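Local coordinates for protein globin (Chloroflexus aurantiacus, PDB 5D1V) that binds a b-type heme as a group II truncated hemoglobin and is probably an oxygen carrier, at residues R18-F23 with A95-V101. Sequence-based numbering, arbitrary orientation.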
ATOM      1  N   ARG A  18       4.975 -11.293  17.133  1.00 13.34           N
ATOM      2  CA  ARG A  18       4.453  -9.916  17.015  1.00 15.25           C
ATOM      3  C   ARG A  18       3.736  -9.720  15.661  1.00 13.82           C
ATOM      4  O   ARG A  18       2.638  -9.145  15.612  1.00 14.67           O
ATOM      5  CB  ARG A  18       5.558  -8.858  17.164  1.00 13.98           C
ATOM      6  CG  ARG A  18       6.273  -8.877  18.520  1.00 23.84           C
ATOM      7  CD  ARG A  18       7.002  -7.563  18.817  1.00 26.03           C
ATOM      8  NE  ARG A  18       7.978  -7.214  17.792  1.00 22.53           N
ATOM      9  CZ  ARG A  18       9.206  -7.703  17.730  1.00 30.65           C
ATOM     10  NH1 ARG A  18       9.633  -8.574  18.637  1.00 40.99           N
ATOM     11  NH2 ARG A  18      10.016  -7.313  16.760  1.00 25.45           N
ATOM     12  N   ILE A  19       4.367 -10.180  14.584  1.00 11.89           N
ATOM     13  CA  ILE A  19       3.809 -10.058  13.243  1.00 12.19           C
ATOM     14  C   ILE A  19       2.434 -10.718  13.198  1.00 13.67           C
ATOM     15  O   ILE A  19       1.474 -10.118  12.748  1.00 10.77           O
ATOM     16  CB  ILE A  19       4.750 -10.682  12.195  1.00 13.81           C
ATOM     17  CG1 ILE A  19       6.016  -9.836  12.025  1.00 15.09           C
ATOM     18  CG2 ILE A  19       4.070 -10.777  10.856  1.00 11.79           C
ATOM     19  CD1 ILE A  19       7.107 -10.517  11.190  1.00 15.25           C
ATOM     20  N   VAL A  20       2.352 -11.963  13.651  1.00 14.55           N
ATOM     21  CA  VAL A  20       1.127 -12.758  13.474  1.00  8.79           C
ATOM     22  C   VAL A  20       0.029 -12.237  14.398  1.00 13.17           C
ATOM     23  O   VAL A  20      -1.131 -12.224  14.005  1.00 10.85           O
ATOM     24  CB  VAL A  20       1.396 -14.261  13.708  1.00 14.91           C
ATOM     25  CG1 VAL A  20       0.109 -15.047  13.700  1.00 20.48           C
ATOM     26  CG2 VAL A  20       2.343 -14.799  12.648  1.00 12.34           C
ATOM     27  N   ASP A  21       0.386 -11.794  15.602  1.00 14.19           N
ATOM     28  CA  ASP A  21      -0.600 -11.189  16.499  1.00 12.46           C
ATOM     29  C   ASP A  21      -1.271  -9.982  15.814  1.00 16.24           C
ATOM     30  O   ASP A  21      -2.484  -9.804  15.885  1.00 12.45           O
ATOM     31  CB  ASP A  21       0.019 -10.721  17.827  1.00 15.84           C
ATOM     32  CG  ASP A  21       0.312 -11.862  18.810  1.00 18.89           C
ATOM     33  OD1 ASP A  21      -0.003 -13.037  18.539  1.00 20.79           O
ATOM     34  OD2 ASP A  21       0.856 -11.551  19.880  1.00 20.90           O
ATOM     35  N   ILE A  22      -0.477  -9.140  15.176  1.00 13.89           N
ATOM     36  CA  ILE A  22      -0.995  -7.903  14.606  1.00 12.62           C
ATOM     37  C   ILE A  22      -1.860  -8.252  13.392  1.00 13.70           C
ATOM     38  O   ILE A  22      -2.945  -7.694  13.172  1.00 13.12           O
ATOM     39  CB  ILE A  22       0.155  -6.957  14.265  1.00 12.06           C
ATOM     40  CG1 ILE A  22       0.787  -6.438  15.555  1.00 15.83           C
ATOM     41  CG2 ILE A  22      -0.343  -5.760  13.454  1.00 13.95           C
ATOM     42  CD1 ILE A  22       2.134  -5.745  15.321  1.00 24.67           C
ATOM     43  N   PHE A  23      -1.367  -9.199  12.605  1.00 10.56           N
ATOM     44  CA  PHE A  23      -2.047  -9.625  11.391  1.00  9.32           C
ATOM     45  C   PHE A  23      -3.411 -10.205  11.778  1.00 12.96           C
ATOM     46  O   PHE A  23      -4.426  -9.802  11.230  1.00 13.10           O
ATOM     47  CB  PHE A  23      -1.201 -10.637  10.629  1.00 11.00           C
ATOM     48  CG  PHE A  23      -1.911 -11.266   9.475  1.00 14.01           C
ATOM     49  CD1 PHE A  23      -2.110 -10.546   8.315  1.00 13.44           C
ATOM     50  CD2 PHE A  23      -2.384 -12.561   9.544  1.00 17.82           C
ATOM     51  CE1 PHE A  23      -2.752 -11.098   7.240  1.00 10.92           C
ATOM     52  CE2 PHE A  23      -3.050 -13.130   8.452  1.00 12.56           C
ATOM     53  CZ  PHE A  23      -3.231 -12.381   7.307  1.00  9.78           C
ATOM     54  N   ALA A  95       1.297  -5.401   9.265  1.00 11.60           N
ATOM     55  CA  ALA A  95       1.862  -6.129  10.396  1.00 13.08           C
ATOM     56  C   ALA A  95       3.406  -6.058  10.380  1.00 17.58           C
ATOM     57  O   ALA A  95       4.017  -5.879  11.432  1.00 13.89           O
ATOM     58  CB  ALA A  95       1.378  -7.570  10.392  1.00 10.83           C
ATOM     59  N   LEU A  96       4.027  -6.199   9.199  1.00 12.48           N
ATOM     60  CA  LEU A  96       5.483  -6.048   9.074  1.00 13.60           C
ATOM     61  C   LEU A  96       5.941  -4.686   9.528  1.00 15.56           C
ATOM     62  O   LEU A  96       6.936  -4.547  10.241  1.00 16.50           O
ATOM     63  CB  LEU A  96       5.925  -6.247   7.639  1.00 15.67           C
ATOM     64  CG  LEU A  96       5.703  -7.640   7.064  1.00 13.01           C
ATOM     65  CD1 LEU A  96       6.198  -7.617   5.617  1.00 14.34           C
ATOM     66  CD2 LEU A  96       6.437  -8.721   7.876  1.00 14.68           C
ATOM     67  N   ASN A  97       5.212  -3.671   9.110  1.00 15.28           N
ATOM     68  CA  ASN A  97       5.575  -2.310   9.499  1.00 20.28           C
ATOM     69  C   ASN A  97       5.403  -2.075  11.002  1.00 19.90           C
ATOM     70  O   ASN A  97       6.306  -1.547  11.655  1.00 23.73           O
ATOM     71  CB  ASN A  97       4.768  -1.315   8.675  1.00 29.54           C
ATOM     72  CG  ASN A  97       5.220  -1.277   7.212  1.00 56.66           C
ATOM     73  OD1 ASN A  97       5.515  -2.318   6.603  1.00 61.37           O
ATOM     74  ND2 ASN A  97       5.305  -0.072   6.655  1.00 66.05           N
ATOM     75  N   GLU A  98       4.268  -2.494  11.565  1.00 17.62           N
ATOM     76  CA  GLU A  98       3.987  -2.287  12.979  1.00 17.88           C
ATOM     77  C   GLU A  98       4.852  -3.153  13.906  1.00 26.41           C
ATOM     78  O   GLU A  98       5.149  -2.733  15.011  1.00 22.11           O
ATOM     79  CB  GLU A  98       2.511  -2.530  13.246  1.00 18.49           C
ATOM     80  CG  GLU A  98       1.652  -1.495  12.581  1.00 25.23           C
ATOM     81  CD  GLU A  98       0.179  -1.651  12.903  1.00 28.56           C
ATOM     82  OE1 GLU A  98      -0.154  -2.252  13.944  1.00 32.43           O
ATOM     83  OE2 GLU A  98      -0.634  -1.154  12.106  1.00 31.60           O
ATOM     84  N   ALA A  99       5.321  -4.306  13.441  1.00 18.22           N
ATOM     85  CA  ALA A  99       6.145  -5.200  14.253  1.00 18.17           C
ATOM     86  C   ALA A  99       7.599  -4.755  14.305  1.00 17.87           C
ATOM     87  O   ALA A  99       8.389  -5.320  15.048  1.00 27.73           O
ATOM     88  CB  ALA A  99       6.070  -6.603  13.732  1.00 22.55           C
ATOM     89  N   GLY A 100       7.944  -3.752  13.509  1.00 21.84           N
ATOM     90  CA  GLY A 100       9.283  -3.206  13.511  1.00 19.47           C
ATOM     91  C   GLY A 100      10.315  -4.016  12.743  1.00 23.54           C
ATOM     92  O   GLY A 100      11.490  -4.010  13.085  1.00 31.75           O
ATOM     93  N   VAL A 101       9.894  -4.686  11.683  1.00 16.93           N
ATOM     94  CA  VAL A 101      10.813  -5.497  10.912  1.00 14.44           C
ATOM     95  C   VAL A 101      11.761  -4.571  10.168  1.00 15.27           C
ATOM     96  O   VAL A 101      11.304  -3.717   9.421  1.00 18.65           O
ATOM     97  CB  VAL A 101      10.066  -6.409   9.939  1.00 12.99           C
ATOM     98  CG1 VAL A 101      11.028  -7.279   9.168  1.00 12.23           C
ATOM     99  CG2 VAL A 101       9.034  -7.261  10.707  1.00 16.22           C
TER
HETATM  100  O   HOH W   1       6.518  -4.294  17.641  1.00 36.10           O
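Ile19 and Ile22 of helix 13-28 pack on Ala95 and Ala99 around the C-terminal end of helix 82-98, a largely buried helix-helix contact of the truncated globin fold, closed on its exposed side by an arginine bonded to a carbonyl. The small alanines let the backbones come close: the CA atoms of Ile19 and Ala95 are 5.2 Å apart. The methyl of Ala95 rests against helix 13-28 itself, with its CB 3.5 Å from Ile19 O and 4.0 Å from Phe23 CB. Ile19 sends its CG1 branch past Ala99, CG1 lying 3.7 Å from Ala99 CB. Its CD1 then meets Leu96 CD2 and Val101 CG2, the Val101 side chain crossing it at about a right angle. Ile22 works on the other flank. Its CG1 lies beside the backbone N (chi1 -70°), which sets CG2 anti to that N; CG2 reaches Ala95 CA and Glu98 OE1, while CD1 lies against Glu98 CB.

The polar end belongs to Arg18. Its chain bends at chi3 (-57°) and turns the guanidinium edge to Ala99 O. NH2 donates to Ala99 O at 3.1 Å, with the oxygen in the guanidinium plane and the bond nearly in line with the C=O. NE adds a weak bond of 3.4 Å to Ala99 O. A water weakly links NE to Glu98 O. Arg18 thus binds Ala99 O directly and reaches Glu98 O through water, next to the Schellman motif at Gly100, which has positive phi.

Beyond the pair, Met109 of helix 105-119 touches Ile19, Leu96 and Val101. Val20 and Phe23 touch Gln48 of helix 42-55, and the Phe23 ring meets heme-binding Trp88 of helix 82-98 edge-to-face, linking this packing to the heme pocket.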